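PDB 1BHE: endo-polygalacturonase from Pectobacterium carotovorum subsp. carotovorum, which hydrolyses the alpha-1,4 bonds between galacturonosyl units of polygalacturonic acid and takes part in the maceration and soft-rotting of plant tissue. Local coordinates for residues S1-P9 against S208-Y216; V322-F330 against E346-M356. One frame throughout, in Å; residues are numbered along the deposited sequence.

Contact 1: S1-P9 against S208-Y216; sequences SDSRTVSEP and SSKNITIAY
Two first torsions bring Asp2 and Thr213 together. Asp2 extends its CG away from its own N (chi1 -171°), and the carboxylate drops onto the strand. Thr213 turns OG1 beside its own N (chi1 -71°), up to meet it. Thr213 OG1 donates to Asp2 OD2 at 2.6 Å, on the anti side of the oxygen. The syn sides of both carboxylate oxygens are taken by Arg4. Its guanidinium forms a side-on, nearly coplanar salt bridge, with Arg4 NE to Asp2 OD1 at 3.1 Å and Arg4 NH2 to Asp2 OD2 at 2.8 Å. Asp2 OD1 also accepts the backbone N of Arg4 at 3.0 Å, from above the carboxylate plane, which closes an Asx turn. Asp2 is buried, and the two donors at each oxygen fix its rotation. The nearby positive charge would be expected to favour the ionised carboxylate.

Asn211 is the second grip. Its OD1 receives Ser3 N at 3.1 Å and Ser3 OG at 2.6 Å, both from the same face of the amide, with the hydroxyl standing above the carbonyl plane. The Asn211 carbonyl O lies over one face of the Arg4 guanidinium, where the angle is too poor for a bond. Val6 CG2 lies against the threonine hydroxyl, 3.6 Å from Thr213 OG1.

The contact holds the N-terminal segment against the outside of the right-handed parallel beta-helix of family 28. Strand 210-215 is paired on its two sides with strands 183-193 and 237-243, and the segment reaches both. Arg4 NH2 bonds Thr186 on strand 183-193, and Asp2 N bonds Ser241 on strand 237-243, while Ile212 packs on Phe185 and Ile240 of the same two strands.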
loop_
_atom_site.group_PDB
_atom_site.type_symbol
_atom_site.label_atom_id
_atom_site.label_comp_id
_atom_site.label_asym_id
_atom_site.label_seq_id
_atom_site.Cartn_x
_atom_site.Cartn_y
_atom_site.Cartn_z
ATOM N N SER A 1 -10.167 12.561 7.617
ATOM C CA SER A 1 -10.942 11.337 7.935
ATOM C C SER A 1 -11.889 10.944 6.809
ATOM O O SER A 1 -12.301 11.753 5.981
ATOM C CB SER A 1 -11.738 11.498 9.234
ATOM O OG SER A 1 -12.736 12.493 9.045
ATOM N N ASP A 2 -12.082 9.638 6.677
ATOM C CA ASP A 2 -13.001 9.058 5.688
ATOM C C ASP A 2 -14.361 9.716 5.884
ATOM O O ASP A 2 -14.740 9.925 7.043
ATOM C CB ASP A 2 -13.041 7.558 5.958
ATOM C CG ASP A 2 -13.752 6.679 4.963
ATOM O OD1 ASP A 2 -14.647 7.156 4.241
ATOM O OD2 ASP A 2 -13.423 5.467 4.916
ATOM N N SER A 3 -15.080 10.056 4.818
ATOM C CA SER A 3 -16.355 10.753 4.986
ATOM C C SER A 3 -17.498 9.781 5.258
ATOM O O SER A 3 -18.593 10.181 5.665
ATOM C CB SER A 3 -16.683 11.635 3.786
ATOM O OG SER A 3 -17.097 10.878 2.663
ATOM N N ARG A 4 -17.244 8.500 5.035
ATOM C CA ARG A 4 -18.241 7.470 5.251
ATOM C C ARG A 4 -18.291 7.021 6.710
ATOM O O ARG A 4 -17.303 7.154 7.428
ATOM C CB ARG A 4 -17.903 6.215 4.427
ATOM C CG ARG A 4 -17.751 6.437 2.929
ATOM C CD ARG A 4 -17.234 5.160 2.273
ATOM N NE ARG A 4 -15.951 4.762 2.856
ATOM C CZ ARG A 4 -15.437 3.540 2.775
ATOM N NH1 ARG A 4 -16.072 2.577 2.128
ATOM N NH2 ARG A 4 -14.268 3.274 3.340
ATOM N N THR A 5 -19.411 6.408 7.085
ATOM C CA THR A 5 -19.473 5.747 8.387
ATOM C C THR A 5 -18.926 4.342 8.140
ATOM O O THR A 5 -19.350 3.674 7.197
ATOM C CB THR A 5 -20.875 5.660 8.991
ATOM O OG1 THR A 5 -21.818 5.242 7.999
ATOM C CG2 THR A 5 -21.282 7.028 9.509
ATOM N N VAL A 6 -17.872 3.972 8.854
ATOM C CA VAL A 6 -17.213 2.691 8.639
ATOM C C VAL A 6 -17.191 1.866 9.925
ATOM O O VAL A 6 -16.592 2.294 10.911
ATOM C CB VAL A 6 -15.766 2.860 8.135
ATOM C CG1 VAL A 6 -15.111 1.497 7.925
ATOM C CG2 VAL A 6 -15.715 3.657 6.833
ATOM N N SER A 7 -17.799 0.691 9.872
ATOM C CA SER A 7 -17.789 -0.205 11.035
ATOM C C SER A 7 -17.176 -1.530 10.596
ATOM O O SER A 7 -16.923 -1.684 9.396
ATOM C CB SER A 7 -19.179 -0.362 11.638
ATOM O OG SER A 7 -20.093 -0.898 10.705
ATOM N N GLU A 8 -16.818 -2.404 11.530
ATOM C CA GLU A 8 -16.117 -3.631 11.160
ATOM C C GLU A 8 -16.865 -4.423 10.094
ATOM O O GLU A 8 -18.057 -4.691 10.195
ATOM C CB GLU A 8 -15.897 -4.532 12.381
ATOM C CG GLU A 8 -14.947 -5.693 12.145
ATOM C CD GLU A 8 -14.393 -6.332 13.400
ATOM O OE1 GLU A 8 -14.688 -5.876 14.523
ATOM O OE2 GLU A 8 -13.633 -7.320 13.288
ATOM N N PRO A 9 -16.145 -4.817 9.047
ATOM C CA PRO A 9 -16.693 -5.617 7.974
ATOM C C PRO A 9 -17.267 -6.941 8.466
ATOM O O PRO A 9 -16.832 -7.485 9.480
ATOM C CB PRO A 9 -15.479 -5.909 7.080
ATOM C CG PRO A 9 -14.551 -4.771 7.345
ATOM C CD PRO A 9 -14.702 -4.522 8.833
ATOM N N SER A 208 -5.165 8.652 -6.177
ATOM C CA SER A 208 -6.234 9.477 -6.743
ATOM C C SER A 208 -7.590 8.865 -6.387
ATOM O O SER A 208 -8.443 8.613 -7.242
ATOM C CB SER A 208 -6.060 9.645 -8.251
ATOM O OG SER A 208 -5.121 10.685 -8.551
ATOM N N SER A 209 -7.784 8.598 -5.097
ATOM C CA SER A 209 -9.014 7.955 -4.628
ATOM C C SER A 209 -9.553 8.676 -3.403
ATOM O O SER A 209 -8.795 9.379 -2.731
ATOM C CB SER A 209 -8.724 6.486 -4.284
ATOM O OG SER A 209 -8.473 5.732 -5.461
ATOM N N LYS A 210 -10.841 8.511 -3.098
ATOM C CA LYS A 210 -11.392 9.146 -1.911
ATOM C C LYS A 210 -12.045 8.104 -0.998
ATOM O O LYS A 210 -12.339 6.994 -1.417
ATOM C CB LYS A 210 -12.402 10.248 -2.194
ATOM C CG LYS A 210 -13.166 10.198 -3.492
ATOM C CD LYS A 210 -13.566 11.564 -4.026
ATOM C CE LYS A 210 -12.438 12.564 -4.138
ATOM N NZ LYS A 210 -12.033 12.935 -5.520
ATOM N N ASN A 211 -12.268 8.530 0.232
ATOM C CA ASN A 211 -12.943 7.771 1.271
ATOM C C ASN A 211 -12.298 6.426 1.565
ATOM O O ASN A 211 -12.769 5.351 1.216
ATOM C CB ASN A 211 -14.434 7.638 0.911
ATOM C CG ASN A 211 -15.077 9.020 0.811
ATOM O OD1 ASN A 211 -14.875 9.867 1.685
ATOM N ND2 ASN A 211 -15.834 9.258 -0.252
ATOM N N ILE A 212 -11.179 6.500 2.283
ATOM C CA ILE A 212 -10.356 5.369 2.658
ATOM C C ILE A 212 -10.219 5.183 4.168
ATOM O O ILE A 212 -9.904 6.141 4.878
ATOM C CB ILE A 212 -8.904 5.574 2.151
ATOM C CG1 ILE A 212 -8.843 6.000 0.686
ATOM C CG2 ILE A 212 -8.073 4.319 2.401
ATOM C CD1 ILE A 212 -9.468 5.050 -0.303
ATOM N N THR A 213 -10.353 3.944 4.630
ATOM C CA THR A 213 -10.120 3.633 6.034
ATOM C C THR A 213 -9.142 2.463 6.141
ATOM O O THR A 213 -9.369 1.417 5.539
ATOM C CB THR A 213 -11.396 3.260 6.805
ATOM O OG1 THR A 213 -12.200 4.433 6.975
ATOM C CG2 THR A 213 -11.093 2.697 8.188
ATOM N N ILE A 214 -8.066 2.658 6.894
ATOM C CA ILE A 214 -7.129 1.563 7.184
ATOM C C ILE A 214 -7.120 1.447 8.718
ATOM O O ILE A 214 -6.703 2.400 9.379
ATOM C CB ILE A 214 -5.729 1.768 6.614
ATOM C CG1 ILE A 214 -5.746 1.863 5.082
ATOM C CG2 ILE A 214 -4.819 0.621 7.061
ATOM C CD1 ILE A 214 -4.443 2.294 4.443
ATOM N N ALA A 215 -7.671 0.366 9.264
ATOM C CA ALA A 215 -7.781 0.250 10.717
ATOM C C ALA A 215 -7.505 -1.136 11.265
ATOM O O ALA A 215 -7.669 -2.162 10.606
ATOM C CB ALA A 215 -9.193 0.668 11.146
ATOM N N TYR A 216 -6.996 -1.180 12.502
ATOM C CA TYR A 216 -6.695 -2.426 13.196
ATOM C C TYR A 216 -5.853 -3.379 12.363
ATOM O O TYR A 216 -6.066 -4.595 12.374
ATOM C CB TYR A 216 -8.014 -3.087 13.630
ATOM C CG TYR A 216 -8.760 -2.232 14.638
ATOM C CD1 TYR A 216 -8.331 -2.150 15.953
ATOM C CD2 TYR A 216 -9.874 -1.495 14.255
ATOM C CE1 TYR A 216 -9.005 -1.353 16.873
ATOM C CE2 TYR A 216 -10.545 -0.693 15.161
ATOM C CZ TYR A 216 -10.111 -0.639 16.469
ATOM O OH TYR A 216 -10.781 0.158 17.371
#

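Contact 2: V322-F330 against E346-M356; sequences VPDWSDITF and ENAKKPIEVTM
Between the pairs Trp325-Ile352 and Ile328-Val354 the first strand spends one residue more than the second, a bulge-like irregularity in this parallel beta-helix. Asp327 has positive phi and psi there, which probably takes up the extra residue. Waters fill the widened gap. Strands 324-330 and 352-356 run parallel, 24° apart in direction, on successive turns of the solenoid. Water 2 donates to Trp325 O at 2.8 Å and accepts from Glu353 N, in place of a direct backbone bond. Next to it, water 4 joins Ile328 N to Glu353 O. Toward the start of the segments, water 1 bridges Pro323 O and Lys349 N.

From Ile328 O onward the strands bond directly. Thr355 N donates to Ile328 O at 3.0 Å, nearly straight. Phe330 N donates to Thr355 O at 2.8 Å, a little bent. Thr355 is thus gripped on its N and its O by the neighbouring turn.

Equivalent residues stack turn on turn. On the inward face, packed against Ile308 and Ile310 of strand 306-311, Ile328 CB and CG2 meet Val354 CG1. The other face has Thr329 beside Thr355, both pointing the same way, with Thr329 CG2 3.9 Å from Thr355 CB. Trp325 has its CG next to its own N (chi1 -57°), and its CE3 lies 4.1 Å from Ile352 CD1. Pro323 CB sits over one face of this indole, toward the rim. Pro323 CG packs on Ala348 CB, and Val322 CG2 meets Lys349 CE.

Phe330 also stacks on Tyr296, which extends the row to a further turn. Met356 bends at chi2 (-142°) and runs alongside Phe330, its CE 4.1 Å from Phe330 CD1. This is a Met-aromatic contact, with Met356 SD lying obliquely 5.3 Å from the centroid of the Phe330 ring.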
loop_
_atom_site.group_PDB
_atom_site.type_symbol
_atom_site.label_atom_id
_atom_site.label_comp_id
_atom_site.label_asym_id
_atom_site.label_seq_id
_atom_site.Cartn_x
_atom_site.Cartn_y
_atom_site.Cartn_z
ATOM N N VAL A 322 5.404 23.120 -7.874
ATOM C CA VAL A 322 5.638 23.720 -6.571
ATOM C C VAL A 322 4.683 23.108 -5.550
ATOM O O VAL A 322 3.478 23.038 -5.788
ATOM C CB VAL A 322 5.427 25.247 -6.625
ATOM C CG1 VAL A 322 5.363 25.875 -5.241
ATOM C CG2 VAL A 322 6.522 25.919 -7.444
ATOM N N PRO A 323 5.212 22.722 -4.400
ATOM C CA PRO A 323 4.411 22.193 -3.314
ATOM C C PRO A 323 3.628 23.273 -2.583
ATOM O O PRO A 323 4.189 24.307 -2.211
ATOM C CB PRO A 323 5.446 21.575 -2.376
ATOM C CG PRO A 323 6.669 22.408 -2.585
ATOM C CD PRO A 323 6.651 22.796 -4.040
ATOM N N ASP A 324 2.342 23.033 -2.367
ATOM C CA ASP A 324 1.481 23.961 -1.641
ATOM C C ASP A 324 0.870 23.166 -0.483
ATOM O O ASP A 324 -0.202 22.578 -0.585
ATOM C CB ASP A 324 0.401 24.596 -2.499
ATOM C CG ASP A 324 -0.476 25.562 -1.727
ATOM O OD1 ASP A 324 -0.147 25.908 -0.573
ATOM O OD2 ASP A 324 -1.517 25.985 -2.271
ATOM N N TRP A 325 1.693 22.986 0.543
ATOM C CA TRP A 325 1.353 22.147 1.687
ATOM C C TRP A 325 0.973 23.004 2.885
ATOM O O TRP A 325 1.749 23.866 3.309
ATOM C CB TRP A 325 2.528 21.209 1.981
ATOM C CG TRP A 325 2.976 20.317 0.861
ATOM C CD1 TRP A 325 2.373 20.090 -0.343
ATOM C CD2 TRP A 325 4.137 19.469 0.857
ATOM N NE1 TRP A 325 3.077 19.199 -1.102
ATOM C CE2 TRP A 325 4.167 18.793 -0.378
ATOM C CE3 TRP A 325 5.158 19.219 1.777
ATOM C CZ2 TRP A 325 5.175 17.894 -0.726
ATOM C CZ3 TRP A 325 6.151 18.321 1.438
ATOM C CH2 TRP A 325 6.156 17.669 0.197
ATOM N N SER A 326 -0.232 22.797 3.418
ATOM C CA SER A 326 -0.684 23.588 4.559
ATOM C C SER A 326 -1.621 22.816 5.476
ATOM O O SER A 326 -2.067 21.711 5.168
ATOM C CB SER A 326 -1.341 24.884 4.078
ATOM O OG SER A 326 -2.487 24.631 3.284
ATOM N N ASP A 327 -1.916 23.402 6.632
ATOM C CA ASP A 327 -2.776 22.808 7.646
ATOM C C ASP A 327 -2.312 21.390 7.971
ATOM O O ASP A 327 -2.999 20.392 7.793
ATOM C CB ASP A 327 -4.250 22.853 7.256
ATOM C CG ASP A 327 -5.191 22.372 8.343
ATOM O OD1 ASP A 327 -4.793 22.308 9.526
ATOM O OD2 ASP A 327 -6.348 22.032 8.007
ATOM N N ILE A 328 -1.075 21.313 8.453
ATOM C CA ILE A 328 -0.417 20.066 8.830
ATOM C C ILE A 328 -0.158 20.088 10.329
ATOM O O ILE A 328 0.551 20.963 10.838
ATOM C CB ILE A 328 0.889 19.872 8.039
ATOM C CG1 ILE A 328 0.621 19.858 6.532
ATOM C CG2 ILE A 328 1.596 18.588 8.444
ATOM C CD1 ILE A 328 1.836 20.100 5.665
ATOM N N THR A 329 -0.809 19.201 11.082
ATOM C CA THR A 329 -0.674 19.191 12.530
ATOM C C THR A 329 -0.213 17.857 13.099
ATOM O O THR A 329 -0.578 16.775 12.640
ATOM C CB THR A 329 -2.008 19.555 13.223
ATOM O OG1 THR A 329 -2.993 18.570 12.865
ATOM C CG2 THR A 329 -2.517 20.924 12.814
ATOM N N PHE A 330 0.616 17.939 14.135
ATOM C CA PHE A 330 1.098 16.783 14.873
ATOM C C PHE A 330 0.724 16.986 16.347
ATOM O O PHE A 330 1.066 18.023 16.913
ATOM C CB PHE A 330 2.599 16.577 14.767
ATOM C CG PHE A 330 3.199 16.383 13.410
ATOM C CD1 PHE A 330 3.408 17.451 12.558
ATOM C CD2 PHE A 330 3.574 15.117 12.982
ATOM C CE1 PHE A 330 3.960 17.271 11.305
ATOM C CE2 PHE A 330 4.139 14.927 11.737
ATOM C CZ PHE A 330 4.331 16.002 10.895
ATOM N N GLU A 346 12.207 23.500 0.559
ATOM C CA GLU A 346 12.800 24.078 -0.649
ATOM C C GLU A 346 11.792 24.027 -1.782
ATOM O O GLU A 346 10.983 23.097 -1.870
ATOM C CB GLU A 346 14.068 23.303 -1.004
ATOM C CG GLU A 346 14.913 23.850 -2.137
ATOM C CD GLU A 346 16.126 22.983 -2.431
ATOM O OE1 GLU A 346 16.815 22.556 -1.478
ATOM O OE2 GLU A 346 16.411 22.721 -3.617
ATOM N N ASN A 347 11.742 25.030 -2.651
ATOM C CA ASN A 347 10.823 25.064 -3.779
ATOM C C ASN A 347 9.401 25.480 -3.425
ATOM O O ASN A 347 8.587 25.673 -4.334
ATOM C CB ASN A 347 10.800 23.726 -4.527
ATOM C CG ASN A 347 12.050 23.450 -5.334
ATOM O OD1 ASN A 347 12.697 24.351 -5.868
ATOM N ND2 ASN A 347 12.414 22.174 -5.430
ATOM N N ALA A 348 9.065 25.652 -2.158
ATOM C CA ALA A 348 7.778 26.187 -1.739
ATOM C C ALA A 348 7.879 27.712 -1.744
ATOM O O ALA A 348 8.845 28.254 -1.202
ATOM C CB ALA A 348 7.402 25.700 -0.352
ATOM N N LYS A 349 6.911 28.391 -2.341
ATOM C CA LYS A 349 6.929 29.848 -2.415
ATOM C C LYS A 349 7.204 30.490 -1.064
ATOM O O LYS A 349 8.109 31.315 -0.937
ATOM C CB LYS A 349 5.616 30.369 -3.004
ATOM C CG LYS A 349 5.345 29.888 -4.418
ATOM C CD LYS A 349 6.222 30.592 -5.437
ATOM C CE LYS A 349 6.717 29.634 -6.506
ATOM N NZ LYS A 349 7.717 30.279 -7.402
ATOM N N LYS A 350 6.423 30.146 -0.052
ATOM C CA LYS A 350 6.606 30.657 1.297
ATOM C C LYS A 350 6.960 29.491 2.219
ATOM O O LYS A 350 6.759 28.332 1.859
ATOM C CB LYS A 350 5.346 31.353 1.808
ATOM C CG LYS A 350 4.885 32.525 0.961
ATOM C CD LYS A 350 3.373 32.702 1.026
ATOM C CE LYS A 350 2.753 32.605 -0.359
ATOM N NZ LYS A 350 2.723 33.925 -1.047
ATOM N N PRO A 351 7.482 29.798 3.398
ATOM C CA PRO A 351 7.830 28.784 4.373
ATOM C C PRO A 351 6.633 27.900 4.703
ATOM O O PRO A 351 5.529 28.412 4.908
ATOM C CB PRO A 351 8.270 29.562 5.602
ATOM C CG PRO A 351 8.503 30.960 5.166
ATOM C CD PRO A 351 7.744 31.171 3.890
ATOM N N ILE A 352 6.848 26.588 4.761
ATOM C CA ILE A 352 5.742 25.685 5.093
ATOM C C ILE A 352 5.447 25.808 6.581
ATOM O O ILE A 352 6.371 25.750 7.395
ATOM C CB ILE A 352 6.064 24.236 4.696
ATOM C CG1 ILE A 352 6.211 24.133 3.175
ATOM C CG2 ILE A 352 5.001 23.272 5.196
ATOM C CD1 ILE A 352 6.876 22.856 2.708
ATOM N N GLU A 353 4.196 26.071 6.945
ATOM C CA GLU A 353 3.839 26.204 8.355
ATOM C C GLU A 353 3.332 24.876 8.910
ATOM O O GLU A 353 2.427 24.278 8.326
ATOM C CB GLU A 353 2.787 27.292 8.570
ATOM C CG GLU A 353 3.068 28.617 7.888
ATOM C CD GLU A 353 4.069 29.484 8.626
ATOM O OE1 GLU A 353 4.068 29.490 9.874
ATOM O OE2 GLU A 353 4.870 30.170 7.954
ATOM N N VAL A 354 3.903 24.418 10.019
ATOM C CA VAL A 354 3.501 23.168 10.646
ATOM C C VAL A 354 3.247 23.356 12.138
ATOM O O VAL A 354 3.934 24.132 12.804
ATOM C CB VAL A 354 4.544 22.047 10.469
ATOM C CG1 VAL A 354 4.494 21.445 9.071
ATOM C CG2 VAL A 354 5.946 22.557 10.770
ATOM N N THR A 355 2.263 22.643 12.675
ATOM C CA THR A 355 1.923 22.736 14.089
ATOM C C THR A 355 2.304 21.461 14.829
ATOM O O THR A 355 1.912 20.354 14.459
ATOM C CB THR A 355 0.427 23.032 14.302
ATOM O OG1 THR A 355 0.117 24.339 13.800
ATOM C CG2 THR A 355 0.042 22.976 15.772
ATOM N N MET A 356 3.097 21.622 15.887
ATOM C CA MET A 356 3.527 20.497 16.703
ATOM C C MET A 356 3.091 20.662 18.155
ATOM O O MET A 356 3.673 21.462 18.892
ATOM C CB MET A 356 5.046 20.336 16.647
ATOM C CG MET A 356 5.639 20.208 15.260
ATOM S SD MET A 356 6.996 19.025 15.201
ATOM C CE MET A 356 7.198 18.834 13.432
HETATM O O HOH W 1 4.297 27.156 -2.584
HETATM O O HOH W 2 2.193 26.200 4.749
HETATM O O HOH W 3 -0.314 25.762 7.209
HETATM O O HOH W 4 -0.336 23.936 9.355
#

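Both contacts belong to the same parallel beta-helix, but their centres lie 26 Å apart and they do not touch. Contact 1 lies nearer the centre of the molecule and joins a terminal segment without regular structure to the outside of a coil. Contact 2 lies toward the C-terminal end and joins strands of successive coils. The chemistry follows the place. Contact 1 is small, 298 Å², and polar, built on a buried carboxylate and an amide oxygen beside the exposed Ser3. Contact 2 buries 623 Å²: its inward apolar rows are core, while its threonine pair and Lys349 lie nearer the surface. Both lie away from the probable active-site residues.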